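PDB 6TSB: peroxiredoxin from Clostridioides difficile, which combines a predicted thioredoxin-dependent peroxidase with a chitin-hydrolysing family 18 glycoside hydrolase domain, the part present in this chain, in a spore coat protein. Local coordinates for residues A164-I169 / A196-Y201; A108-T113 / R155-L160; G133-W138 / Y201-S206; Q80-K85 / L91-A96. All coordinates share one frame; numbering follows the deposited sequence.

Contact 1. Residues A164-I169 / A196-Y201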
loop_
_atom_site.group_PDB
_atom_site.type_symbol
_atom_site.label_atom_id
_atom_site.label_comp_id
_atom_site.label_asym_id
_atom_site.label_seq_id
_atom_site.Cartn_x
_atom_site.Cartn_y
_atom_site.Cartn_z
ATOM N N ALA A 164 -27.545 29.153 -28.578
ATOM C CA ALA A 164 -28.942 28.823 -28.951
ATOM C C ALA A 164 -29.612 28.023 -27.825
ATOM O O ALA A 164 -30.739 28.382 -27.467
ATOM C CB ALA A 164 -28.979 28.100 -30.273
ATOM N N ILE A 165 -28.919 27.052 -27.222
ATOM C CA ILE A 165 -29.460 26.282 -26.059
ATOM C C ILE A 165 -29.695 27.228 -24.872
ATOM O O ILE A 165 -30.821 27.279 -24.319
ATOM C CB ILE A 165 -28.530 25.111 -25.727
ATOM C CG1 ILE A 165 -28.322 24.217 -26.954
ATOM C CG2 ILE A 165 -29.091 24.362 -24.538
ATOM C CD1 ILE A 165 -27.348 23.080 -26.775
ATOM N N ARG A 166 -28.696 28.015 -24.505
ATOM C CA ARG A 166 -28.838 28.925 -23.334
ATOM C C ARG A 166 -29.981 29.931 -23.545
ATOM O O ARG A 166 -30.671 30.293 -22.527
ATOM C CB ARG A 166 -27.520 29.651 -23.044
ATOM C CG ARG A 166 -27.615 30.683 -21.921
ATOM C CD ARG A 166 -28.026 30.076 -20.593
ATOM N NE ARG A 166 -26.913 29.334 -19.992
ATOM C CZ ARG A 166 -26.995 28.549 -18.917
ATOM N NH1 ARG A 166 -28.154 28.354 -18.302
ATOM N NH2 ARG A 166 -25.909 27.947 -18.471
ATOM N N ASP A 167 -30.136 30.442 -24.774
ATOM C CA ASP A 167 -31.181 31.452 -25.116
ATOM C C ASP A 167 -32.566 30.856 -24.783
ATOM O O ASP A 167 -33.389 31.565 -24.198
ATOM C CB ASP A 167 -31.056 31.954 -26.568
ATOM C CG ASP A 167 -29.901 32.924 -26.865
ATOM O OD1 ASP A 167 -29.179 33.326 -25.900
ATOM O OD2 ASP A 167 -29.713 33.282 -28.074
ATOM N N VAL A 168 -32.793 29.572 -25.071
ATOM C CA VAL A 168 -34.121 28.899 -24.884
ATOM C C VAL A 168 -34.293 28.427 -23.427
ATOM O O VAL A 168 -35.323 28.753 -22.858
ATOM C CB VAL A 168 -34.315 27.774 -25.926
ATOM C CG1 VAL A 168 -35.548 26.933 -25.692
ATOM C CG2 VAL A 168 -34.385 28.359 -27.328
ATOM N N ILE A 169 -33.333 27.708 -22.829
ATOM C CA ILE A 169 -33.557 27.026 -21.515
ATOM C C ILE A 169 -33.513 28.039 -20.378
ATOM O O ILE A 169 -34.115 27.732 -19.345
ATOM C CB ILE A 169 -32.582 25.866 -21.268
ATOM C CG1 ILE A 169 -31.170 26.364 -20.933
ATOM C CG2 ILE A 169 -32.619 24.906 -22.445
ATOM C CD1 ILE A 169 -30.196 25.283 -20.527
ATOM N N ALA A 196 -17.139 29.718 -22.092
ATOM C CA ALA A 196 -16.989 29.924 -20.628
ATOM C C ALA A 196 -18.197 30.637 -20.038
ATOM O O ALA A 196 -18.840 30.080 -19.161
ATOM C CB ALA A 196 -15.704 30.661 -20.318
ATOM N N PRO A 197 -18.565 31.868 -20.481
ATOM C CA PRO A 197 -19.670 32.602 -19.870
ATOM C C PRO A 197 -21.071 32.051 -20.193
ATOM O O PRO A 197 -22.027 32.458 -19.503
ATOM C CB PRO A 197 -19.541 34.032 -20.421
ATOM C CG PRO A 197 -18.807 33.864 -21.739
ATOM C CD PRO A 197 -17.907 32.653 -21.541
ATOM N N ILE A 198 -21.178 31.135 -21.160
ATOM C CA ILE A 198 -22.485 30.536 -21.564
ATOM C C ILE A 198 -22.831 29.390 -20.608
ATOM O O ILE A 198 -23.992 29.323 -20.168
ATOM C CB ILE A 198 -22.473 30.048 -23.024
ATOM C CG1 ILE A 198 -22.199 31.184 -24.015
ATOM C CG2 ILE A 198 -23.783 29.359 -23.350
ATOM C CD1 ILE A 198 -21.643 30.703 -25.348
ATOM N N ILE A 199 -21.871 28.502 -20.360
ATOM C CA ILE A 199 -22.075 27.237 -19.600
ATOM C C ILE A 199 -21.928 27.467 -18.097
ATOM O O ILE A 199 -21.355 28.471 -17.683
ATOM C CB ILE A 199 -21.099 26.167 -20.100
ATOM C CG1 ILE A 199 -19.662 26.394 -19.629
ATOM C CG2 ILE A 199 -21.178 26.063 -21.606
ATOM C CD1 ILE A 199 -18.679 25.406 -20.223
ATOM N N ASP A 200 -22.417 26.525 -17.306
ATOM C CA ASP A 200 -22.305 26.524 -15.827
ATOM C C ASP A 200 -21.055 25.740 -15.438
ATOM O O ASP A 200 -20.374 26.141 -14.491
ATOM C CB ASP A 200 -23.547 25.921 -15.184
ATOM C CG ASP A 200 -24.775 26.777 -15.397
ATOM O OD1 ASP A 200 -24.866 27.796 -14.749
ATOM O OD2 ASP A 200 -25.606 26.431 -16.236
ATOM N N TYR A 201 -20.731 24.687 -16.173
ATOM C CA TYR A 201 -19.583 23.818 -15.854
ATOM C C TYR A 201 -18.970 23.283 -17.139
ATOM O O TYR A 201 -19.696 23.066 -18.110
ATOM C CB TYR A 201 -20.020 22.652 -14.963
ATOM C CG TYR A 201 -20.479 23.060 -13.587
ATOM C CD1 TYR A 201 -19.563 23.460 -12.626
ATOM C CD2 TYR A 201 -21.813 23.023 -13.223
ATOM C CE1 TYR A 201 -19.971 23.867 -11.361
ATOM C CE2 TYR A 201 -22.236 23.380 -11.950
ATOM C CZ TYR A 201 -21.308 23.813 -11.022
ATOM O OH TYR A 201 -21.683 24.152 -9.765
#

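Contact 2. Residues A108-T113 / R155-L160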
loop_
_atom_site.group_PDB
_atom_site.type_symbol
_atom_site.label_atom_id
_atom_site.label_comp_id
_atom_site.label_asym_id
_atom_site.label_seq_id
_atom_site.Cartn_x
_atom_site.Cartn_y
_atom_site.Cartn_z
ATOM N N ALA A 108 -26.143 19.373 -36.486
ATOM C CA ALA A 108 -27.013 20.177 -35.599
ATOM C C ALA A 108 -26.434 21.575 -35.434
ATOM O O ALA A 108 -27.196 22.534 -35.214
ATOM C CB ALA A 108 -27.126 19.491 -34.268
ATOM N N ALA A 109 -25.111 21.693 -35.485
ATOM C CA ALA A 109 -24.445 22.976 -35.174
ATOM C C ALA A 109 -24.367 23.851 -36.428
ATOM O O ALA A 109 -24.075 25.057 -36.244
ATOM C CB ALA A 109 -23.073 22.732 -34.585
ATOM N N LEU A 110 -24.614 23.297 -37.626
ATOM C CA LEU A 110 -24.168 23.910 -38.920
ATOM C C LEU A 110 -24.921 25.202 -39.290
ATOM O O LEU A 110 -24.245 26.116 -39.788
ATOM C CB LEU A 110 -24.241 22.876 -40.041
ATOM C CG LEU A 110 -23.443 23.211 -41.313
ATOM C CD1 LEU A 110 -22.105 23.868 -41.005
ATOM C CD2 LEU A 110 -23.220 21.958 -42.154
ATOM N N THR A 111 -26.230 25.341 -39.034
ATOM C CA THR A 111 -27.057 26.473 -39.563
ATOM C C THR A 111 -27.840 27.140 -38.438
ATOM O O THR A 111 -27.991 26.568 -37.378
ATOM C CB THR A 111 -28.027 25.991 -40.644
ATOM O OG1 THR A 111 -29.123 25.332 -40.010
ATOM C CG2 THR A 111 -27.393 25.025 -41.621
ATOM N N PRO A 112 -28.386 28.359 -38.633
ATOM C CA PRO A 112 -29.317 28.941 -37.658
ATOM C C PRO A 112 -30.564 28.064 -37.437
ATOM O O PRO A 112 -31.149 28.131 -36.338
ATOM C CB PRO A 112 -29.703 30.298 -38.277
ATOM C CG PRO A 112 -28.536 30.608 -39.227
ATOM C CD PRO A 112 -28.126 29.256 -39.780
ATOM N N THR A 113 -30.926 27.231 -38.427
ATOM C CA THR A 113 -32.147 26.383 -38.365
ATOM C C THR A 113 -31.877 25.137 -37.519
ATOM O O THR A 113 -32.545 24.989 -36.516
ATOM C CB THR A 113 -32.695 26.078 -39.761
ATOM O OG1 THR A 113 -33.035 27.354 -40.308
ATOM C CG2 THR A 113 -33.917 25.191 -39.727
ATOM N N ARG A 155 -15.911 24.243 -34.537
ATOM C CA ARG A 155 -15.396 24.944 -33.333
ATOM C C ARG A 155 -16.185 26.230 -33.140
ATOM O O ARG A 155 -16.693 26.447 -32.056
ATOM C CB ARG A 155 -13.877 25.148 -33.427
ATOM C CG ARG A 155 -13.247 26.025 -32.348
ATOM C CD ARG A 155 -11.732 25.803 -32.294
ATOM N NE ARG A 155 -11.058 26.517 -31.215
ATOM C CZ ARG A 155 -10.708 27.804 -31.245
ATOM N NH1 ARG A 155 -10.957 28.555 -32.309
ATOM N NH2 ARG A 155 -10.103 28.342 -30.203
ATOM N N GLU A 156 -16.295 27.073 -34.149
ATOM C CA GLU A 156 -17.062 28.330 -33.967
ATOM C C GLU A 156 -18.541 27.978 -33.820
ATOM O O GLU A 156 -19.262 28.720 -33.121
ATOM C CB GLU A 156 -16.808 29.304 -35.115
ATOM C CG GLU A 156 -15.473 30.015 -35.002
ATOM C CD GLU A 156 -15.089 30.704 -36.296
ATOM O OE1 GLU A 156 -14.627 29.989 -37.214
ATOM O OE2 GLU A 156 -15.328 31.937 -36.404
ATOM N N ASN A 157 -18.974 26.912 -34.490
ATOM C CA ASN A 157 -20.399 26.505 -34.543
ATOM C C ASN A 157 -20.815 26.040 -33.143
ATOM O O ASN A 157 -21.953 26.386 -32.729
ATOM C CB ASN A 157 -20.654 25.463 -35.645
ATOM C CG ASN A 157 -20.692 26.053 -37.052
ATOM O OD1 ASN A 157 -20.665 27.282 -37.239
ATOM N ND2 ASN A 157 -20.696 25.174 -38.051
ATOM N N PHE A 158 -19.915 25.346 -32.425
ATOM C CA PHE A 158 -20.204 24.845 -31.064
ATOM C C PHE A 158 -20.671 26.010 -30.196
ATOM O O PHE A 158 -21.660 25.892 -29.470
ATOM C CB PHE A 158 -18.993 24.102 -30.498
ATOM C CG PHE A 158 -19.196 23.351 -29.198
ATOM C CD1 PHE A 158 -20.430 22.793 -28.867
ATOM C CD2 PHE A 158 -18.127 23.150 -28.326
ATOM C CE1 PHE A 158 -20.590 22.071 -27.696
ATOM C CE2 PHE A 158 -18.291 22.423 -27.154
ATOM C CZ PHE A 158 -19.523 21.888 -26.844
ATOM N N THR A 159 -19.999 27.141 -30.277
ATOM C CA THR A 159 -20.315 28.310 -29.417
ATOM C C THR A 159 -21.732 28.798 -29.715
ATOM O O THR A 159 -22.450 29.277 -28.777
ATOM C CB THR A 159 -19.320 29.450 -29.668
ATOM O OG1 THR A 159 -17.995 28.918 -29.577
ATOM C CG2 THR A 159 -19.508 30.609 -28.715
ATOM N N LEU A 160 -22.098 28.798 -30.995
ATOM C CA LEU A 160 -23.428 29.299 -31.441
ATOM C C LEU A 160 -24.499 28.268 -31.024
ATOM O O LEU A 160 -25.579 28.654 -30.564
ATOM C CB LEU A 160 -23.388 29.564 -32.954
ATOM C CG LEU A 160 -22.430 30.671 -33.427
ATOM C CD1 LEU A 160 -22.186 30.552 -34.927
ATOM C CD2 LEU A 160 -22.929 32.077 -33.087
HETATM O O HOH W 1 -22.690 28.357 -38.920
#

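Contact 3. Residues G133-W138 / Y201-S206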
loop_
_atom_site.group_PDB
_atom_site.type_symbol
_atom_site.label_atom_id
_atom_site.label_comp_id
_atom_site.label_asym_id
_atom_site.label_seq_id
_atom_site.Cartn_x
_atom_site.Cartn_y
_atom_site.Cartn_z
ATOM N N GLY A 133 -31.268 20.349 -15.901
ATOM C CA GLY A 133 -30.716 20.870 -17.154
ATOM C C GLY A 133 -30.040 19.795 -17.963
ATOM O O GLY A 133 -30.454 18.642 -17.892
ATOM N N ILE A 134 -29.001 20.174 -18.693
ATOM C CA ILE A 134 -28.484 19.350 -19.816
ATOM C C ILE A 134 -26.960 19.422 -19.838
ATOM O O ILE A 134 -26.376 20.454 -19.410
ATOM C CB ILE A 134 -29.162 19.790 -21.147
ATOM C CG1 ILE A 134 -29.200 18.640 -22.151
ATOM C CG2 ILE A 134 -28.558 21.053 -21.758
ATOM C CD1 ILE A 134 -30.403 17.743 -21.964
ATOM N N ASP A 135 -26.350 18.355 -20.332
ATOM C CA ASP A 135 -24.891 18.239 -20.499
ATOM C C ASP A 135 -24.665 17.897 -21.963
ATOM O O ASP A 135 -25.401 17.017 -22.454
ATOM C CB ASP A 135 -24.336 17.178 -19.547
ATOM C CG ASP A 135 -22.820 17.046 -19.629
ATOM O OD1 ASP A 135 -22.156 18.082 -19.535
ATOM O OD2 ASP A 135 -22.320 15.912 -19.777
ATOM N N ILE A 136 -23.701 18.529 -22.637
ATOM C CA ILE A 136 -23.468 18.247 -24.084
ATOM C C ILE A 136 -22.181 17.471 -24.240
ATOM O O ILE A 136 -21.172 17.948 -23.757
ATOM C CB ILE A 136 -23.479 19.554 -24.877
ATOM C CG1 ILE A 136 -24.784 20.316 -24.631
ATOM C CG2 ILE A 136 -23.227 19.280 -26.351
ATOM C CD1 ILE A 136 -26.005 19.608 -25.148
ATOM N N ASP A 137 -22.231 16.272 -24.817
ATOM C CA ASP A 137 -21.056 15.372 -24.934
ATOM C C ASP A 137 -20.741 15.141 -26.405
ATOM O O ASP A 137 -20.753 13.999 -26.856
ATOM C CB ASP A 137 -21.202 14.027 -24.230
ATOM C CG ASP A 137 -21.295 14.119 -22.718
ATOM O OD1 ASP A 137 -21.866 15.115 -22.240
ATOM O OD2 ASP A 137 -20.809 13.165 -22.032
ATOM N N TRP A 138 -20.302 16.198 -27.072
ATOM C CA TRP A 138 -19.776 16.127 -28.454
ATOM C C TRP A 138 -18.293 15.745 -28.393
ATOM O O TRP A 138 -17.497 16.526 -27.817
ATOM C CB TRP A 138 -20.056 17.476 -29.110
ATOM C CG TRP A 138 -19.764 17.562 -30.567
ATOM C CD1 TRP A 138 -19.189 16.629 -31.378
ATOM C CD2 TRP A 138 -19.985 18.727 -31.366
ATOM N NE1 TRP A 138 -19.077 17.126 -32.645
ATOM C CE2 TRP A 138 -19.569 18.409 -32.669
ATOM C CE3 TRP A 138 -20.549 19.983 -31.109
ATOM C CZ2 TRP A 138 -19.658 19.337 -33.712
ATOM C CZ3 TRP A 138 -20.655 20.889 -32.139
ATOM C CH2 TRP A 138 -20.204 20.572 -33.422
ATOM N N TYR A 201 -20.731 24.687 -16.173
ATOM C CA TYR A 201 -19.583 23.818 -15.854
ATOM C C TYR A 201 -18.970 23.283 -17.139
ATOM O O TYR A 201 -19.696 23.066 -18.110
ATOM C CB TYR A 201 -20.020 22.652 -14.963
ATOM C CG TYR A 201 -20.479 23.060 -13.587
ATOM C CD1 TYR A 201 -19.563 23.460 -12.626
ATOM C CD2 TYR A 201 -21.813 23.023 -13.223
ATOM C CE1 TYR A 201 -19.971 23.867 -11.361
ATOM C CE2 TYR A 201 -22.236 23.380 -11.950
ATOM C CZ TYR A 201 -21.308 23.813 -11.022
ATOM O OH TYR A 201 -21.683 24.152 -9.765
ATOM N N PHE A 202 -17.663 23.067 -17.111
ATOM C CA PHE A 202 -16.909 22.299 -18.122
ATOM C C PHE A 202 -16.488 21.032 -17.399
ATOM O O PHE A 202 -15.829 21.167 -16.342
ATOM C CB PHE A 202 -15.706 23.089 -18.636
ATOM C CG PHE A 202 -14.960 22.383 -19.736
ATOM C CD1 PHE A 202 -14.039 21.392 -19.449
ATOM C CD2 PHE A 202 -15.223 22.667 -21.057
ATOM C CE1 PHE A 202 -13.358 20.724 -20.457
ATOM C CE2 PHE A 202 -14.543 21.995 -22.069
ATOM C CZ PHE A 202 -13.612 21.035 -21.771
ATOM N N ASN A 203 -16.980 19.889 -17.873
ATOM C CA ASN A 203 -16.798 18.557 -17.257
ATOM C C ASN A 203 -15.531 17.983 -17.879
ATOM O O ASN A 203 -15.588 17.350 -18.994
ATOM C CB ASN A 203 -18.031 17.647 -17.408
ATOM C CG ASN A 203 -19.276 18.182 -16.717
ATOM O OD1 ASN A 203 -19.230 19.236 -16.055
ATOM N ND2 ASN A 203 -20.399 17.493 -16.908
ATOM N N LEU A 204 -14.414 18.230 -17.197
ATOM C CA LEU A 204 -13.084 17.843 -17.700
ATOM C C LEU A 204 -12.978 16.328 -17.610
ATOM O O LEU A 204 -12.875 15.812 -16.498
ATOM C CB LEU A 204 -11.991 18.572 -16.902
ATOM C CG LEU A 204 -10.575 18.015 -17.067
ATOM C CD1 LEU A 204 -10.167 17.948 -18.519
ATOM C CD2 LEU A 204 -9.580 18.843 -16.273
ATOM N N MET A 205 -12.902 15.673 -18.751
ATOM C CA MET A 205 -12.744 14.199 -18.859
ATOM C C MET A 205 -11.260 13.853 -18.791
ATOM O O MET A 205 -10.645 13.502 -19.813
ATOM C CB MET A 205 -13.400 13.671 -20.131
ATOM C CG MET A 205 -14.930 13.843 -20.045
ATOM S SD MET A 205 -15.854 13.102 -21.405
ATOM C CE MET A 205 -14.993 13.814 -22.820
ATOM N N SER A 206 -10.735 13.954 -17.578
ATOM C CA SER A 206 -9.298 13.829 -17.252
ATOM C C SER A 206 -8.994 12.355 -17.051
ATOM O O SER A 206 -8.597 12.009 -15.938
ATOM C CB SER A 206 -8.966 14.676 -16.045
ATOM O OG SER A 206 -10.096 14.873 -15.201
#

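Contact 4. Residues Q80-K85 / L91-A96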
loop_
_atom_site.group_PDB
_atom_site.type_symbol
_atom_site.label_atom_id
_atom_site.label_comp_id
_atom_site.label_asym_id
_atom_site.label_seq_id
_atom_site.Cartn_x
_atom_site.Cartn_y
_atom_site.Cartn_z
ATOM N N GLN A 80 -36.564 6.487 -13.187
ATOM C CA GLN A 80 -36.121 5.892 -11.901
ATOM C C GLN A 80 -35.201 6.893 -11.201
ATOM O O GLN A 80 -35.457 7.247 -10.045
ATOM C CB GLN A 80 -35.412 4.560 -12.132
ATOM C CG GLN A 80 -35.151 3.796 -10.841
ATOM C CD GLN A 80 -34.480 2.474 -11.088
ATOM O OE1 GLN A 80 -34.612 1.903 -12.164
ATOM N NE2 GLN A 80 -33.757 1.983 -10.095
ATOM N N LEU A 81 -34.233 7.417 -11.939
ATOM C CA LEU A 81 -33.209 8.358 -11.414
ATOM C C LEU A 81 -33.882 9.662 -10.970
ATOM O O LEU A 81 -33.476 10.198 -9.928
ATOM C CB LEU A 81 -32.148 8.545 -12.501
ATOM C CG LEU A 81 -31.001 9.486 -12.160
ATOM C CD1 LEU A 81 -30.111 8.896 -11.069
ATOM C CD2 LEU A 81 -30.197 9.762 -13.419
ATOM N N LEU A 82 -34.924 10.114 -11.670
ATOM C CA LEU A 82 -35.663 11.359 -11.358
ATOM C C LEU A 82 -36.385 11.188 -10.030
ATOM O O LEU A 82 -36.598 12.210 -9.359
ATOM C CB LEU A 82 -36.676 11.689 -12.464
ATOM C CG LEU A 82 -36.095 12.463 -13.646
ATOM C CD1 LEU A 82 -37.053 12.480 -14.817
ATOM C CD2 LEU A 82 -35.748 13.876 -13.232
ATOM N N ALA A 83 -36.783 9.959 -9.708
ATOM C CA ALA A 83 -37.566 9.654 -8.493
ATOM C C ALA A 83 -36.710 9.870 -7.230
ATOM O O ALA A 83 -37.302 10.124 -6.177
ATOM C CB ALA A 83 -38.100 8.250 -8.588
ATOM N N LEU A 84 -35.376 9.806 -7.325
ATOM C CA LEU A 84 -34.461 10.107 -6.184
ATOM C C LEU A 84 -34.723 11.503 -5.617
ATOM O O LEU A 84 -34.301 11.733 -4.496
ATOM C CB LEU A 84 -32.998 10.005 -6.616
ATOM C CG LEU A 84 -32.537 8.603 -6.965
ATOM C CD1 LEU A 84 -31.054 8.595 -7.308
ATOM C CD2 LEU A 84 -32.850 7.647 -5.818
ATOM N N LYS A 85 -35.405 12.386 -6.348
ATOM C CA LYS A 85 -35.723 13.755 -5.881
ATOM C C LYS A 85 -36.849 13.701 -4.843
ATOM O O LYS A 85 -37.074 14.732 -4.169
ATOM C CB LYS A 85 -36.062 14.669 -7.063
ATOM C CG LYS A 85 -34.899 14.952 -8.013
ATOM C CD LYS A 85 -35.225 15.990 -9.074
ATOM C CE LYS A 85 -35.009 17.414 -8.604
ATOM N NZ LYS A 85 -35.769 18.387 -9.424
ATOM N N LEU A 91 -31.436 17.442 -5.131
ATOM C CA LEU A 91 -30.589 16.704 -6.099
ATOM C C LEU A 91 -30.887 17.276 -7.480
ATOM O O LEU A 91 -32.076 17.562 -7.773
ATOM C CB LEU A 91 -30.869 15.200 -6.049
ATOM C CG LEU A 91 -30.093 14.346 -7.042
ATOM C CD1 LEU A 91 -28.635 14.234 -6.651
ATOM C CD2 LEU A 91 -30.695 12.958 -7.155
ATOM N N LYS A 92 -29.822 17.506 -8.248
ATOM C CA LYS A 92 -29.899 18.044 -9.627
ATOM C C LYS A 92 -29.818 16.841 -10.560
ATOM O O LYS A 92 -28.870 16.024 -10.396
ATOM C CB LYS A 92 -28.790 19.069 -9.892
ATOM C CG LYS A 92 -29.057 20.461 -9.330
ATOM C CD LYS A 92 -27.853 21.383 -9.421
ATOM C CE LYS A 92 -28.209 22.853 -9.438
ATOM N NZ LYS A 92 -28.251 23.438 -8.079
ATOM N N VAL A 93 -30.794 16.727 -11.462
ATOM C CA VAL A 93 -30.830 15.639 -12.462
ATOM C C VAL A 93 -30.615 16.253 -13.849
ATOM O O VAL A 93 -31.436 17.065 -14.320
ATOM C CB VAL A 93 -32.119 14.808 -12.347
ATOM C CG1 VAL A 93 -32.036 13.602 -13.269
ATOM C CG2 VAL A 93 -32.389 14.376 -10.904
ATOM N N ILE A 94 -29.554 15.803 -14.490
ATOM C CA ILE A 94 -29.052 16.343 -15.770
ATOM C C ILE A 94 -29.121 15.192 -16.751
ATOM O O ILE A 94 -28.843 14.061 -16.314
ATOM C CB ILE A 94 -27.605 16.851 -15.607
ATOM C CG1 ILE A 94 -27.447 17.779 -14.403
ATOM C CG2 ILE A 94 -27.093 17.506 -16.891
ATOM C CD1 ILE A 94 -28.378 18.945 -14.418
ATOM N N VAL A 95 -29.405 15.495 -18.019
ATOM C CA VAL A 95 -29.240 14.538 -19.142
ATOM C C VAL A 95 -28.061 14.993 -19.996
ATOM O O VAL A 95 -27.985 16.169 -20.431
ATOM C CB VAL A 95 -30.526 14.375 -19.972
ATOM C CG1 VAL A 95 -30.281 13.558 -21.230
ATOM C CG2 VAL A 95 -31.641 13.739 -19.149
ATOM N N ALA A 96 -27.197 14.035 -20.248
ATOM C CA ALA A 96 -26.078 14.133 -21.183
ATOM C C ALA A 96 -26.561 13.637 -22.542
ATOM O O ALA A 96 -27.168 12.536 -22.612
ATOM C CB ALA A 96 -24.912 13.333 -20.679
#

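Contact 1. Residues A164-I169 / A196-Y201
The R166 side chain reaches I198 and D200 through a folded path: CG lies anti to the backbone N (chi1 176°), and bends at both of the next two torsions turn the guanidinium edge towards the loop A196-D200. D200, with CG anti to its own carbonyl carbon, brings its carboxylate to the same edge. There R166 takes hold of the carbonyl of I198 side-on, with NE and NH2 both donating to the single oxygen; NE to I198 O is 2.9 Å, and NH2 to I198 O is also 2.9 Å. The oxygen lies near the guanidinium plane. The other hydrogen of NH2 makes the salt bridge, R166 NH2 to D200 OD2 being 2.7 Å. This bond is close to straight and lies in the guanidinium plane, yet it meets OD2 from above the carboxylate plane, and the two flat groups are nearly perpendicular (86°).

In the TIM barrel of the family 18 domain, helix 154-169 ends here beside the loop that leads into strand 201-204, and the arginine ties that loop to the helix at the end of the barrel where the strand begins. NH1 bonds to G170 O and K173 O in the turn after the helix, and D200 OD2 also accepts from L175 N. Five hydrogen bonds thus grip the guanidinium and should fix its rotation, while the carboxylate may be polarised by its two donors. Nearer the backbone, the aliphatic root of the arginine packs on a methyl group, R166 CB lying 3.8 Å from I198 CG2.

Contact 2. Residues A108-T113 / R155-L160
The backbones of A109 and N157 lie 5.4 Å apart, CA to CA, where the chain leaves helix 105-109 and turns into helix 112-128 against one side of helix 154-169. Both CB bonds point across the contact, and A109 CB meets N157 CB at 3.8 Å. The asparagine CB also rests 3.5 Å from A109 O, which also accepts a hydrogen bond from R115 NH1. L110 starts off away from the helix, but with CG anti to the backbone N (chi1 -163°) it folds CD1 back to N157, 3.5 Å from ND2.

At the turn T111 is the N-cap of helix 112-128, its OG1 accepting a weak bond from T113 N. In the barrel this sets the end of helix 105-109 and the turn before helix 112-128 against the first turns of helix 154-169, and A109 also packs on W138.

The polar link between the segments is a water, which donates to both L110 O (2.9 Å) and N157 OD1 (2.8 Å). The amide therefore works with its two ends differently, the oxygen receiving a hydrogen from the water and the nitrogen lying against leucine carbon, so the contact combines close packing with a single solvent-mediated bridge.

Contact 3. Residues G133-W138 / Y201-S206
D135 and N203 meet although their strands are not neighbours: strand 174-179 runs between them, and the CA atoms of the pair stay 8.7 Å apart. The two side chains bridge that gap from opposite directions inside the barrel. D135, with CG anti to the backbone N (chi1 -178°), sends OD1 to 3.2 Å from N203 ND2, the carboxylate and amide planes being 28° apart. The angle is too poor for a hydrogen bond, and each group finds its firmer partners elsewhere. S176 OG bonds to D135 OD1, while Y41 OH is hydrogen-bonded to both D135 OD2 and N203 ND2, so that the tyrosine hydroxyl joins the two buried groups.

D135 and D137 belong to the sequence D-G-I-D-I-D-W-E, which fits the DxxDxDxE signature of family 18 chitinases; in relatives its final glutamate, E139 here, is the proton donor. The contact thus lies inside the barrel next to the probable active site.

F330 of the second subunit packs on N203 and M205, consistent with that chain contributing to this side of the barrel. Strand 133-137 also pairs with 92-98, and 201-204 with 254-264; helix 237-246 packs on strand 201-204 through F202 on L244 and L204 on M240.

Contact 4. Residues Q80-K85 / L91-A96
K85 crosses from just after helix 75-83 to the backbone of L91 and the side of V93. Its CB leaves the backbone alongside the strand, and with CG anti to the carbonyl carbon (chi1 -66°) the chain runs on to V93. CG comes 3.9 Å from V93 CG2, and CD presses closer on the same methyl, at 3.7 Å. A bend at chi3 (85°) then brings CE up to the oxygen end of the L91 carbonyl, 3.1 Å from O. NZ at the tip stands 4.1 Å from that L91 O and has a long, weak ion pair with D132, whose OD2 also accepts from V93 N. The lysine therefore lends its aliphatic length to the packing.

Leucines complete the layer. L82 CD2 lies 3.7 Å from V93 CG1, the same methyl that L81 CD2 reaches more loosely, and L84 CB sits 3.8 Å from L91 CD2. V93 is thus flanked by the lysine at one methyl and by two leucines at the other.

The arrangement is the helix and second strand of a beta-alpha-beta crossover from strand 56-64 to the parallel strand 92-98: helix 75-83 packs on the outer face of both, reaching the first through L81 on V57. Strand 92-98 lies between strands 56-64 and 133-137.

All four contacts lie in the TIM barrel of the family 18 domain. Along the chain contact 4 comes first; contacts 2 and 3 then cross, and contact 1 is nested within the loop that contact 3 closes. Contacts 1 and 2 share helix 154-169, their centres about 13 Å apart; contacts 1 and 3 share Y201, their centres about 12 Å apart. Contacts 3 and 4 meet on adjacent strands, 133-137 and 92-98, with centres about 16 Å apart, whereas the centres of contacts 2 and 4 are about 28 Å apart. Contacts 1, 2 and 4 join outer helices to a loop, a turn and a strand, while contact 3 lines the interior beside the probable chitinase site.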